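Local coordinates for phenolic acid decarboxylase (Sedimentibacter hydroxybenzoicus, PDB 7AE5), which catalyses the reversible, non-oxidative decarboxylation of 4-hydroxybenzoate and 3,4-dihydroxybenzoate with prenylated FMN and manganese, detoxifying phenolic compounds under anaerobic conditions, at residues Lys57-Ser62 with Asn124-Leu129; Glu92-Trp97 with Thr325-Tyr330; Ile207-Leu212 with Tyr252-Ser257; Val269-Gly274 with Gln289-Ile294. All blocks are in the same frame, centred on the assembly; numbering follows the deposited sequence.

Contact 1 of 4, residues Lys57-Ser62 with Asn124-Leu129; sequences KGYKYS and NLFEIL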
loop_
_atom_site.group_PDB
_atom_site.type_symbol
_atom_site.label_atom_id
_atom_site.label_comp_id
_atom_site.label_asym_id
_atom_site.label_seq_id
_atom_site.Cartn_x
_atom_site.Cartn_y
_atom_site.Cartn_z
ATOM N N LYS C 57 -39.041 -3.970 44.945
ATOM C CA LYS C 57 -40.185 -4.824 45.243
ATOM C C LYS C 57 -39.740 -6.243 45.577
ATOM O O LYS C 57 -39.019 -6.881 44.805
ATOM C CB LYS C 57 -41.152 -4.842 44.060
ATOM C CG LYS C 57 -42.160 -5.975 44.118
ATOM C CD LYS C 57 -42.987 -6.074 42.848
ATOM C CE LYS C 57 -42.819 -7.439 42.193
ATOM N NZ LYS C 57 -44.034 -7.853 41.434
ATOM N N GLY C 58 -40.186 -6.738 46.733
ATOM C CA GLY C 58 -39.837 -8.060 47.198
ATOM C C GLY C 58 -38.584 -8.129 48.041
ATOM O O GLY C 58 -38.325 -9.174 48.652
ATOM N N TYR C 59 -37.806 -7.055 48.102
ATOM C CA TYR C 59 -36.551 -7.036 48.834
ATOM C C TYR C 59 -36.658 -6.117 50.043
ATOM O O TYR C 59 -37.572 -5.300 50.171
ATOM C CB TYR C 59 -35.397 -6.601 47.925
ATOM C CG TYR C 59 -35.002 -7.655 46.917
ATOM C CD1 TYR C 59 -34.571 -8.912 47.326
ATOM C CD2 TYR C 59 -35.076 -7.402 45.554
ATOM C CE1 TYR C 59 -34.215 -9.881 46.405
ATOM C CE2 TYR C 59 -34.721 -8.362 44.628
ATOM C CZ TYR C 59 -34.291 -9.599 45.058
ATOM O OH TYR C 59 -33.940 -10.553 44.131
ATOM N N LYS C 60 -35.686 -6.263 50.932
ATOM C CA LYS C 60 -35.703 -5.611 52.227
ATOM C C LYS C 60 -34.639 -4.521 52.349
ATOM O O LYS C 60 -34.741 -3.669 53.240
ATOM C CB LYS C 60 -35.545 -6.704 53.304
ATOM C CG LYS C 60 -35.154 -6.285 54.704
ATOM C CD LYS C 60 -34.085 -7.229 55.284
ATOM C CE LYS C 60 -34.583 -8.559 55.843
ATOM N NZ LYS C 60 -33.382 -9.253 56.400
ATOM N N TYR C 61 -33.681 -4.467 51.418
ATOM C CA TYR C 61 -32.499 -3.612 51.513
ATOM C C TYR C 61 -32.330 -2.730 50.278
ATOM O O TYR C 61 -33.251 -2.617 49.463
ATOM C CB TYR C 61 -31.283 -4.505 51.748
ATOM C CG TYR C 61 -31.193 -5.015 53.168
ATOM C CD1 TYR C 61 -31.912 -4.396 54.196
ATOM C CD2 TYR C 61 -30.521 -6.202 53.453
ATOM C CE1 TYR C 61 -31.857 -4.867 55.490
ATOM C CE2 TYR C 61 -30.477 -6.702 54.738
ATOM C CZ TYR C 61 -31.143 -6.026 55.757
ATOM O OH TYR C 61 -31.109 -6.511 57.044
ATOM N N SER C 62 -31.167 -2.102 50.126
ATOM C CA SER C 62 -30.972 -1.056 49.129
ATOM C C SER C 62 -30.040 -1.498 48.004
ATOM O O SER C 62 -29.298 -2.478 48.117
ATOM C CB SER C 62 -30.410 0.213 49.779
ATOM O OG SER C 62 -30.913 0.384 51.092
ATOM N N ASN C 124 -29.064 -17.426 52.500
ATOM C CA ASN C 124 -29.901 -16.972 51.398
ATOM C C ASN C 124 -29.402 -15.596 50.980
ATOM O O ASN C 124 -29.584 -14.619 51.714
ATOM C CB ASN C 124 -31.375 -16.926 51.810
ATOM C CG ASN C 124 -32.309 -16.729 50.630
ATOM O OD1 ASN C 124 -31.871 -16.478 49.508
ATOM N ND2 ASN C 124 -33.609 -16.836 50.883
ATOM N N LEU C 125 -28.762 -15.524 49.809
ATOM C CA LEU C 125 -28.237 -14.250 49.333
ATOM C C LEU C 125 -29.349 -13.254 49.039
ATOM O O LEU C 125 -29.123 -12.041 49.097
ATOM C CB LEU C 125 -27.385 -14.458 48.080
ATOM C CG LEU C 125 -26.088 -15.249 48.244
ATOM C CD1 LEU C 125 -25.634 -15.807 46.903
ATOM C CD2 LEU C 125 -25.013 -14.373 48.860
ATOM N N PHE C 126 -30.553 -13.741 48.729
ATOM C CA PHE C 126 -31.638 -12.838 48.365
ATOM C C PHE C 126 -32.156 -12.061 49.568
ATOM O O PHE C 126 -32.646 -10.937 49.411
ATOM C CB PHE C 126 -32.765 -13.620 47.698
ATOM C CG PHE C 126 -32.433 -14.083 46.311
ATOM C CD1 PHE C 126 -31.754 -15.271 46.107
ATOM C CD2 PHE C 126 -32.791 -13.324 45.211
ATOM C CE1 PHE C 126 -31.444 -15.699 44.830
ATOM C CE2 PHE C 126 -32.486 -13.745 43.931
ATOM C CZ PHE C 126 -31.811 -14.933 43.740
ATOM N N GLU C 127 -32.059 -12.632 50.771
ATOM C CA GLU C 127 -32.426 -11.889 51.970
ATOM C C GLU C 127 -31.388 -10.840 52.344
ATOM O O GLU C 127 -31.626 -10.062 53.275
ATOM C CB GLU C 127 -32.650 -12.850 53.140
ATOM C CG GLU C 127 -34.087 -13.330 53.265
ATOM C CD GLU C 127 -34.214 -14.629 54.039
ATOM O OE1 GLU C 127 -33.181 -15.148 54.514
ATOM O OE2 GLU C 127 -35.351 -15.132 54.171
ATOM N N ILE C 128 -30.258 -10.798 51.644
ATOM C CA ILE C 128 -29.222 -9.795 51.856
ATOM C C ILE C 128 -29.122 -8.842 50.671
ATOM O O ILE C 128 -29.085 -7.624 50.843
ATOM C CB ILE C 128 -27.857 -10.464 52.140
ATOM C CG1 ILE C 128 -27.914 -11.277 53.434
ATOM C CG2 ILE C 128 -26.751 -9.418 52.206
ATOM C CD1 ILE C 128 -28.388 -10.486 54.631
ATOM N N LEU C 129 -29.089 -9.384 49.453
ATOM C CA LEU C 129 -28.838 -8.602 48.254
ATOM C C LEU C 129 -30.090 -8.510 47.399
ATOM O O LEU C 129 -30.677 -9.545 47.055
ATOM C CB LEU C 129 -27.704 -9.229 47.436
ATOM C CG LEU C 129 -26.365 -9.422 48.147
ATOM C CD1 LEU C 129 -25.418 -10.238 47.280
ATOM C CD2 LEU C 129 -25.747 -8.080 48.502
HETATM O O HOH W 1 -33.987 -9.006 51.222
#
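Y59 and Y61 set ring edges against the backbone carbonyls of F126 and I128, respectively, in a loop-to-loop contact, joining the connection between strands 50-53 and 62-65 to the loop after strand 117-119. No direct hydrogen bond crosses it. The Y59 ring meets F126 O at its edge, with CD1 of Y59 3.5 Å from that oxygen. With CG anti to the carbonyl carbon (chi1 -72°), the hydroxyl end of Y59 arrives at the edge of the F126 ring, where Y59 OH lies 3.2 Å from F126 CD2. That hydroxyl is hydrogen-bonded to L131 O and to R36 of the neighbouring ShdD chain, whose W23 also meets the Y59 ring. Y61 repeats the edge-on theme: its CD2 stands 3.3 Å from I128 O, while CD of K60 lies over one face of the Y61 ring. A water closes the backbone gap, accepting from K60 N at 3.2 Å and donating to F126 O at 3.0 Å. K60 NZ and E127 OE1 are 6.2 Å apart, too far for a salt bridge. The carbonyls are presented by a short helical turn in which L125 O accepts from both I128 N and L129 N. N124 opens it as an Asx turn, its OD1 taking F126 N at 3.1 Å from above the carbonyl plane.

Contact 2 of 4, residues Glu92-Trp97 with Thr325-Tyr330; sequences ELNRRW and TSVPLY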
loop_
_atom_site.group_PDB
_atom_site.type_symbol
_atom_site.label_atom_id
_atom_site.label_comp_id
_atom_site.label_asym_id
_atom_site.label_seq_id
_atom_site.Cartn_x
_atom_site.Cartn_y
_atom_site.Cartn_z
ATOM N N GLU C 92 -2.499 13.084 39.300
ATOM C CA GLU C 92 -2.620 12.778 40.720
ATOM C C GLU C 92 -2.519 11.277 40.969
ATOM O O GLU C 92 -1.872 10.844 41.929
ATOM C CB GLU C 92 -3.938 13.332 41.263
ATOM C CG GLU C 92 -4.084 13.241 42.772
ATOM C CD GLU C 92 -3.021 14.032 43.510
ATOM O OE1 GLU C 92 -2.653 15.127 43.032
ATOM O OE2 GLU C 92 -2.557 13.561 44.569
ATOM N N LEU C 93 -3.152 10.471 40.113
ATOM C CA LEU C 93 -3.013 9.021 40.216
ATOM C C LEU C 93 -1.572 8.583 40.005
ATOM O O LEU C 93 -1.075 7.694 40.708
ATOM C CB LEU C 93 -3.939 8.336 39.210
ATOM C CG LEU C 93 -5.275 7.869 39.775
ATOM C CD1 LEU C 93 -5.966 6.934 38.812
ATOM C CD2 LEU C 93 -4.977 7.129 41.068
ATOM N N ASN C 94 -0.884 9.192 39.038
ATOM C CA ASN C 94 0.506 8.830 38.781
ATOM C C ASN C 94 1.402 9.219 39.950
ATOM O O ASN C 94 2.362 8.506 40.268
ATOM C CB ASN C 94 0.987 9.488 37.490
ATOM C CG ASN C 94 2.442 9.196 37.196
ATOM O OD1 ASN C 94 2.828 8.045 36.998
ATOM N ND2 ASN C 94 3.262 10.240 37.171
ATOM N N ARG C 95 1.105 10.345 40.601
ATOM C CA ARG C 95 1.915 10.780 41.735
ATOM C C ARG C 95 1.766 9.832 42.921
ATOM O O ARG C 95 2.739 9.568 43.635
ATOM C CB ARG C 95 1.531 12.207 42.129
ATOM C CG ARG C 95 2.378 12.799 43.245
ATOM C CD ARG C 95 1.778 14.098 43.763
ATOM N NE ARG C 95 0.513 13.875 44.453
ATOM C CZ ARG C 95 0.405 13.440 45.701
ATOM N NH1 ARG C 95 1.474 13.176 46.435
ATOM N NH2 ARG C 95 -0.804 13.266 46.226
ATOM N N ARG C 96 0.561 9.305 43.140
ATOM C CA ARG C 96 0.302 8.415 44.265
ATOM C C ARG C 96 0.665 6.962 43.979
ATOM O O ARG C 96 0.689 6.157 44.916
ATOM C CB ARG C 96 -1.177 8.481 44.661
ATOM C CG ARG C 96 -1.715 9.882 44.913
ATOM C CD ARG C 96 -3.076 9.835 45.597
ATOM N NE ARG C 96 -3.700 11.152 45.674
ATOM C CZ ARG C 96 -4.995 11.360 45.875
ATOM N NH1 ARG C 96 -5.842 10.354 46.025
ATOM N NH2 ARG C 96 -5.452 12.608 45.923
ATOM N N TRP C 97 0.963 6.621 42.721
ATOM C CA TRP C 97 0.982 5.222 42.300
ATOM C C TRP C 97 2.009 4.396 43.067
ATOM O O TRP C 97 1.733 3.250 43.443
ATOM C CB TRP C 97 1.251 5.132 40.797
ATOM C CG TRP C 97 0.808 3.833 40.183
ATOM C CD1 TRP C 97 1.594 2.757 39.893
ATOM C CD2 TRP C 97 -0.523 3.471 39.789
ATOM N NE1 TRP C 97 0.841 1.751 39.341
ATOM C CE2 TRP C 97 -0.463 2.163 39.266
ATOM C CE3 TRP C 97 -1.759 4.126 39.825
ATOM C CZ2 TRP C 97 -1.589 1.498 38.786
ATOM C CZ3 TRP C 97 -2.874 3.463 39.348
ATOM C CH2 TRP C 97 -2.781 2.163 38.835
ATOM N N THR C 325 -5.285 1.735 33.840
ATOM C CA THR C 325 -4.588 1.164 32.695
ATOM C C THR C 325 -3.526 2.123 32.171
ATOM O O THR C 325 -2.449 1.692 31.743
ATOM C CB THR C 325 -5.589 0.823 31.586
ATOM O OG1 THR C 325 -6.575 -0.088 32.088
ATOM C CG2 THR C 325 -4.883 0.196 30.389
ATOM N N SER C 326 -3.805 3.427 32.228
ATOM C CA SER C 326 -2.955 4.416 31.574
ATOM C C SER C 326 -1.705 4.735 32.385
ATOM O O SER C 326 -0.636 4.965 31.808
ATOM C CB SER C 326 -3.753 5.693 31.311
ATOM O OG SER C 326 -5.029 5.396 30.774
ATOM N N VAL C 327 -1.818 4.771 33.715
ATOM C CA VAL C 327 -0.666 5.126 34.550
ATOM C C VAL C 327 0.477 4.122 34.414
ATOM O O VAL C 327 1.632 4.554 34.263
ATOM C CB VAL C 327 -1.107 5.332 36.006
ATOM C CG1 VAL C 327 0.105 5.435 36.921
ATOM C CG2 VAL C 327 -1.964 6.584 36.124
ATOM N N PRO C 328 0.248 2.801 34.465
ATOM C CA PRO C 328 1.380 1.878 34.264
ATOM C C PRO C 328 2.045 2.025 32.909
ATOM O O PRO C 328 3.280 2.020 32.834
ATOM C CB PRO C 328 0.741 0.493 34.441
ATOM C CG PRO C 328 -0.453 0.741 35.283
ATOM C CD PRO C 328 -0.977 2.069 34.831
ATOM N N LEU C 329 1.265 2.165 31.833
ATOM C CA LEU C 329 1.861 2.343 30.512
ATOM C C LEU C 329 2.669 3.632 30.443
ATOM O O LEU C 329 3.743 3.670 29.832
ATOM C CB LEU C 329 0.777 2.334 29.434
ATOM C CG LEU C 329 0.099 0.993 29.158
ATOM C CD1 LEU C 329 -1.093 1.175 28.231
ATOM C CD2 LEU C 329 1.094 0.008 28.567
ATOM N N TYR C 330 2.166 4.700 31.067
ATOM C CA TYR C 330 2.909 5.955 31.103
ATOM C C TYR C 330 4.249 5.782 31.806
ATOM O O TYR C 330 5.267 6.323 31.361
ATOM C CB TYR C 330 2.069 7.035 31.790
ATOM C CG TYR C 330 2.848 8.264 32.197
ATOM C CD1 TYR C 330 3.192 9.235 31.265
ATOM C CD2 TYR C 330 3.233 8.459 33.518
ATOM C CE1 TYR C 330 3.903 10.363 31.637
ATOM C CE2 TYR C 330 3.945 9.582 33.899
ATOM C CZ TYR C 330 4.276 10.530 32.955
ATOM O OH TYR C 330 4.984 11.649 33.331
#
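The W97 indole carries V327 and P328 on one face: CG1 of V327 sits 3.5 Å from W97 CD2, and P328 CD lies over the same face, both atoms offset toward the rim. L93 O is at the indole edge. The valine methyl is 3.8 Å from the centroid of the five-membered ring and 26° off its normal, which meets the definition of a CH-pi contact. It gets there because CG1 of V327 is anti to its own backbone N (chi1 169°), leaving CG2 to face L93 CB at 4.1 Å. The second pair of flat groups is the N94 amide and the Y330 ring, whose planes stand almost perpendicular. N94 ND2 approaches Y330 CE2 obliquely at 3.4 Å, whereas N94 OD1 is hydrogen-bonded to K331 NZ, an anchor that should limit rotation of the amide. W97 NE1 is likewise held, by G222 O. Away from this interface R96 is salt-bridged to E92, with R96 NE 2.9 Å from E92 OE2, which it meets on the anti lone pair; R95 is salt-bridged to D236. The helix segments 92-96 and 325-330 approach to 9.8 Å between axes and cross at -61°, and the second is kinked at P328, whose N makes no bond to the preceding turn. F230 of helix 227-234 meets W97 edge-to-face, F90 of helix 86-96 does the same to Y330, and strand 340-347 packs against helix 323-336 through S326, L329 and Y330.

Contact 3 of 4, residues Ile207-Leu212 with Tyr252-Ser257; sequences IGNNPL and YVPAGS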
loop_
_atom_site.group_PDB
_atom_site.type_symbol
_atom_site.label_atom_id
_atom_site.label_comp_id
_atom_site.label_asym_id
_atom_site.label_seq_id
_atom_site.Cartn_x
_atom_site.Cartn_y
_atom_site.Cartn_z
ATOM N N ILE C 207 -18.676 -7.005 48.972
ATOM C CA ILE C 207 -19.588 -6.175 48.195
ATOM C C ILE C 207 -19.821 -4.875 48.951
ATOM O O ILE C 207 -19.997 -4.882 50.175
ATOM C CB ILE C 207 -20.924 -6.901 47.931
ATOM C CG1 ILE C 207 -20.673 -8.252 47.255
ATOM C CG2 ILE C 207 -21.851 -6.041 47.083
ATOM C CD1 ILE C 207 -21.850 -9.202 47.323
ATOM N N GLY C 208 -19.819 -3.759 48.225
ATOM C CA GLY C 208 -20.014 -2.458 48.838
ATOM C C GLY C 208 -18.781 -1.981 49.577
ATOM O O GLY C 208 -18.660 -2.185 50.788
ATOM N N ASN C 209 -17.862 -1.335 48.863
ATOM C CA ASN C 209 -16.552 -1.020 49.407
ATOM C C ASN C 209 -16.201 0.443 49.183
ATOM O O ASN C 209 -16.829 1.149 48.387
ATOM C CB ASN C 209 -15.460 -1.897 48.774
ATOM C CG ASN C 209 -15.532 -3.338 49.231
ATOM O OD1 ASN C 209 -15.349 -3.637 50.411
ATOM N ND2 ASN C 209 -15.788 -4.243 48.294
ATOM N N ASN C 210 -15.184 0.882 49.924
ATOM C CA ASN C 210 -14.405 2.085 49.664
ATOM C C ASN C 210 -14.092 2.118 48.171
ATOM O O ASN C 210 -13.606 1.120 47.624
ATOM C CB ASN C 210 -13.138 2.054 50.529
ATOM C CG ASN C 210 -12.167 3.194 50.244
ATOM O OD1 ASN C 210 -12.405 4.058 49.404
ATOM N ND2 ASN C 210 -11.051 3.190 50.961
ATOM N N PRO C 211 -14.380 3.223 47.476
ATOM C CA PRO C 211 -14.155 3.247 46.020
ATOM C C PRO C 211 -12.724 2.944 45.608
ATOM O O PRO C 211 -12.509 2.456 44.491
ATOM C CB PRO C 211 -14.571 4.673 45.625
ATOM C CG PRO C 211 -14.616 5.451 46.910
ATOM C CD PRO C 211 -15.022 4.461 47.950
ATOM N N LEU C 212 -11.737 3.207 46.469
ATOM C CA LEU C 212 -10.359 2.884 46.112
ATOM C C LEU C 212 -10.099 1.386 46.177
ATOM O O LEU C 212 -9.220 0.881 45.469
ATOM C CB LEU C 212 -9.375 3.622 47.021
ATOM C CG LEU C 212 -8.966 5.031 46.589
ATOM C CD1 LEU C 212 -8.426 5.030 45.165
ATOM C CD2 LEU C 212 -10.117 5.998 46.736
ATOM N N TYR C 252 -8.179 -11.846 54.351
ATOM C CA TYR C 252 -8.485 -10.592 55.017
ATOM C C TYR C 252 -9.362 -9.745 54.104
ATOM O O TYR C 252 -9.119 -9.636 52.896
ATOM C CB TYR C 252 -7.210 -9.829 55.405
ATOM C CG TYR C 252 -6.540 -10.383 56.652
ATOM C CD1 TYR C 252 -5.939 -11.638 56.641
ATOM C CD2 TYR C 252 -6.511 -9.657 57.836
ATOM C CE1 TYR C 252 -5.328 -12.151 57.772
ATOM C CE2 TYR C 252 -5.903 -10.163 58.973
ATOM C CZ TYR C 252 -5.314 -11.409 58.935
ATOM O OH TYR C 252 -4.709 -11.914 60.065
ATOM N N VAL C 253 -10.395 -9.179 54.704
ATOM C CA VAL C 253 -11.408 -8.406 53.999
ATOM C C VAL C 253 -11.353 -6.988 54.548
ATOM O O VAL C 253 -10.868 -6.765 55.669
ATOM C CB VAL C 253 -12.806 -9.053 54.135
ATOM C CG1 VAL C 253 -12.746 -10.533 53.749
ATOM C CG2 VAL C 253 -13.337 -8.890 55.541
ATOM N N PRO C 254 -11.837 -5.998 53.786
ATOM C CA PRO C 254 -11.894 -4.642 54.327
ATOM C C PRO C 254 -12.932 -4.473 55.425
ATOM O O PRO C 254 -14.042 -5.012 55.369
ATOM C CB PRO C 254 -12.166 -3.802 53.079
ATOM C CG PRO C 254 -12.635 -4.818 51.978
ATOM C CD PRO C 254 -12.802 -6.106 52.667
ATOM N N ALA C 255 -12.539 -3.720 56.466
ATOM C CA ALA C 255 -13.362 -3.660 57.682
ATOM C C ALA C 255 -14.755 -3.131 57.383
ATOM O O ALA C 255 -15.722 -3.577 57.998
ATOM C CB ALA C 255 -12.669 -2.806 58.745
ATOM N N GLY C 256 -14.884 -2.240 56.401
ATOM C CA GLY C 256 -16.131 -1.548 56.154
ATOM C C GLY C 256 -16.997 -2.048 55.017
ATOM O O GLY C 256 -17.922 -1.331 54.619
ATOM N N SER C 257 -16.746 -3.242 54.485
ATOM C CA SER C 257 -17.602 -3.761 53.426
ATOM C C SER C 257 -19.036 -3.910 53.904
ATOM O O SER C 257 -19.299 -4.297 55.047
ATOM C CB SER C 257 -17.095 -5.109 52.929
ATOM O OG SER C 257 -15.725 -5.036 52.604
#
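N209 CG and S257 OG both stand beside the backbone N, anti to the carbonyl carbon, with chi1 at -71° for N209 and -51° for S257, and these torsions bring the amide oxygen and the hydroxyl together. S257 OG donates to N209 OD1 at 2.6 Å, in the carbonyl plane and with a C=O...donor angle of 155°. The other end of the amide is tied as well: N209 ND2 is hydrogen-bonded to T206 OG1, so the amide is held at both ends, which should limit its rotation. OD1 also lies 3.3 Å from P254 CG, the proline side chain running across the amide at about a right angle. On the backbone, S257 CA makes a CH...O contact of 3.2 Å with G208 O. S257 is positioned by a type I beta turn from P254, although the bond from S257 N to P254 O is weak at 3.4 Å. On the opposing segment N210 is the N-cap of helix 211-217, its OD1 accepting from L212 N at 3.1 Å, and Q235 takes its ND2. The contact thus lies where strand 201-207 runs out into that helix. I207 pairs with V259 of strand 259-265, and a backbone bond between G208 and E258 carries the pairing one step beyond the strand ends; V253 pairs with V243 of strand 241-244, and Y228 of helix 227-234 packs on P254.

Contact 4 of 4, residues Val269-Gly274 with Gln289-Ile294; sequences VRTVEG and QCEVKI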
loop_
_atom_site.group_PDB
_atom_site.type_symbol
_atom_site.label_atom_id
_atom_site.label_comp_id
_atom_site.label_asym_id
_atom_site.label_seq_id
_atom_site.Cartn_x
_atom_site.Cartn_y
_atom_site.Cartn_z
ATOM N N VAL C 269 -16.157 -29.328 39.920
ATOM C CA VAL C 269 -17.524 -28.973 39.559
ATOM C C VAL C 269 -17.475 -27.925 38.458
ATOM O O VAL C 269 -16.812 -26.892 38.607
ATOM C CB VAL C 269 -18.321 -28.456 40.769
ATOM C CG1 VAL C 269 -19.658 -27.881 40.319
ATOM C CG2 VAL C 269 -18.530 -29.574 41.776
ATOM N N ARG C 270 -18.172 -28.194 37.358
ATOM C CA ARG C 270 -18.263 -27.272 36.233
ATOM C C ARG C 270 -19.719 -27.180 35.806
ATOM O O ARG C 270 -20.337 -28.199 35.482
ATOM C CB ARG C 270 -17.385 -27.733 35.067
ATOM C CG ARG C 270 -15.916 -27.876 35.429
ATOM C CD ARG C 270 -15.276 -26.533 35.743
ATOM N NE ARG C 270 -13.825 -26.644 35.816
ATOM C CZ ARG C 270 -13.154 -26.945 36.918
ATOM N NH1 ARG C 270 -13.772 -27.138 38.072
ATOM N NH2 ARG C 270 -11.830 -27.052 36.863
ATOM N N THR C 271 -20.266 -25.966 35.819
ATOM C CA THR C 271 -21.658 -25.741 35.456
ATOM C C THR C 271 -21.746 -24.536 34.531
ATOM O O THR C 271 -20.856 -23.682 34.500
ATOM C CB THR C 271 -22.546 -25.522 36.688
ATOM O OG1 THR C 271 -22.058 -24.401 37.432
ATOM C CG2 THR C 271 -22.552 -26.756 37.579
ATOM N N VAL C 272 -22.845 -24.477 33.782
ATOM C CA VAL C 272 -23.052 -23.447 32.770
ATOM C C VAL C 272 -23.106 -22.068 33.411
ATOM O O VAL C 272 -24.053 -21.744 34.137
ATOM C CB VAL C 272 -24.332 -23.722 31.961
ATOM C CG1 VAL C 272 -24.410 -22.793 30.764
ATOM C CG2 VAL C 272 -24.369 -25.172 31.515
ATOM N N GLU C 273 -22.093 -21.250 33.145
ATOM C CA GLU C 273 -22.055 -19.860 33.574
ATOM C C GLU C 273 -22.160 -18.955 32.355
ATOM O O GLU C 273 -21.544 -19.220 31.318
ATOM C CB GLU C 273 -20.770 -19.553 34.348
ATOM C CG GLU C 273 -20.743 -18.183 35.009
ATOM C CD GLU C 273 -20.151 -17.104 34.116
ATOM O OE1 GLU C 273 -19.612 -17.442 33.040
ATOM O OE2 GLU C 273 -20.226 -15.915 34.493
ATOM N N GLY C 274 -22.940 -17.887 32.480
ATOM C CA GLY C 274 -23.141 -16.972 31.385
ATOM C C GLY C 274 -24.452 -17.214 30.665
ATOM O O GLY C 274 -25.219 -18.117 31.014
ATOM N N GLN C 289 -18.141 -23.303 33.822
ATOM C CA GLN C 289 -17.211 -22.638 34.721
ATOM C C GLN C 289 -17.389 -23.166 36.139
ATOM O O GLN C 289 -18.190 -24.068 36.405
ATOM C CB GLN C 289 -17.402 -21.121 34.656
ATOM C CG GLN C 289 -17.535 -20.603 33.233
ATOM C CD GLN C 289 -16.417 -19.659 32.831
ATOM O OE1 GLN C 289 -15.264 -19.828 33.232
ATOM N NE2 GLN C 289 -16.752 -18.665 32.016
ATOM N N CYS C 290 -16.630 -22.590 37.062
ATOM C CA CYS C 290 -16.577 -23.093 38.422
ATOM C C CYS C 290 -17.696 -22.500 39.261
ATOM O O CYS C 290 -18.191 -21.403 38.985
ATOM C CB CYS C 290 -15.234 -22.758 39.066
ATOM S SG CYS C 290 -13.880 -23.792 38.518
ATOM N N GLU C 291 -18.085 -23.233 40.301
ATOM C CA GLU C 291 -19.017 -22.727 41.295
ATOM C C GLU C 291 -18.359 -22.598 42.662
ATOM O O GLU C 291 -17.405 -23.307 42.999
ATOM C CB GLU C 291 -20.264 -23.607 41.424
ATOM C CG GLU C 291 -21.228 -23.521 40.263
ATOM C CD GLU C 291 -22.585 -24.118 40.599
ATOM O OE1 GLU C 291 -22.787 -24.519 41.765
ATOM O OE2 GLU C 291 -23.461 -24.157 39.708
ATOM N N VAL C 292 -18.893 -21.664 43.442
ATOM C CA VAL C 292 -18.438 -21.388 44.795
ATOM C C VAL C 292 -19.604 -21.634 45.741
ATOM O O VAL C 292 -20.703 -21.108 45.530
ATOM C CB VAL C 292 -17.916 -19.943 44.934
ATOM C CG1 VAL C 292 -17.528 -19.631 46.386
ATOM C CG2 VAL C 292 -16.744 -19.707 43.998
ATOM N N LYS C 293 -19.370 -22.436 46.774
ATOM C CA LYS C 293 -20.326 -22.563 47.861
ATOM C C LYS C 293 -20.060 -21.456 48.868
ATOM O O LYS C 293 -18.907 -21.148 49.174
ATOM C CB LYS C 293 -20.229 -23.931 48.537
ATOM C CG LYS C 293 -21.425 -24.266 49.412
ATOM C CD LYS C 293 -21.301 -25.655 50.011
ATOM C CE LYS C 293 -22.574 -26.458 49.804
ATOM N NZ LYS C 293 -23.745 -25.852 50.497
ATOM N N ILE C 294 -21.129 -20.846 49.363
ATOM C CA ILE C 294 -21.029 -19.731 50.296
ATOM C C ILE C 294 -21.291 -20.286 51.690
ATOM O O ILE C 294 -22.413 -20.695 52.008
ATOM C CB ILE C 294 -22.000 -18.603 49.926
ATOM C CG1 ILE C 294 -21.415 -17.791 48.769
ATOM C CG2 ILE C 294 -22.258 -17.695 51.120
ATOM C CD1 ILE C 294 -22.340 -16.738 48.230
#
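T271 and Q289 form an antiparallel hydrogen-bonded pair, T271 N to Q289 O at 2.9 Å and Q289 N to T271 O at 2.8 Å, before strand segments 271-273 and 289-294 diverge at 99°. Beside this bridge R270 CA makes a CH...O contact with Q289 O. T271 holds OG1 between its backbone N and carbonyl carbon (chi1 58°), from where it donates to E291 OE2 at 2.7 Å, on the anti side of the carboxylate. E291 is also salt-bridged to R176 through OE1 and to K172 through OE2, surroundings that would be expected to stabilise its charged form. Further along, E273 CB packs on Q289 CG at 3.6 Å. Their polar ends meet with carboxylate and amide planes 82° apart, and the resulting bond from Q289 NE2 to E273 OE1, at 3.3 Å, is weak. E273 has stronger partners in Y142 and R168. On the other flank C290 SG lies over one face of the R270 guanidinium, 3.4 Å from NH1. That NH1 donates to V269 O at 3.1 Å and is salt-bridged to E195, while P61 of the neighbouring ShdD chain takes NE through its backbone oxygen; these bonds would be expected to hold the guanidinium so that its face covers C290 SG. A short strand is thereby joined to the long strand 287-299 in the antiparallel sheet of the Rift-related, FMN-binding-type domain. E273, salt-bridged to R168 (predicted to bind prenylated FMN) and close in sequence to the predicted proton donor E278, is probably the first glutamate of the Glu-Arg-Glu motif of UbiD decarboxylases.

How the contacts relate
Contacts 2 and 3 are buried; contacts 1 and 4 are partly buried and both are covered by the ShdD chain. Contacts 3 and 4 share one antiparallel sheet, through strands 201-207 and 287-299. Chemistry follows place: contact 2 packs helices by apolar and ring contacts, contact 3 turns on one buried side-chain hydrogen bond, contact 4 adds charged groups to strand pairing, and contact 1 relies on ring edges and a water between loops. Contact 1 touches two others, L129 CD1 with I207 CD1 of contact 3 at 3.7 Å and L125 CD2 with I294 CD1 of contact 4 at 3.6 Å. Contact 2 stands across the chain's centre from contacts 1 and 4.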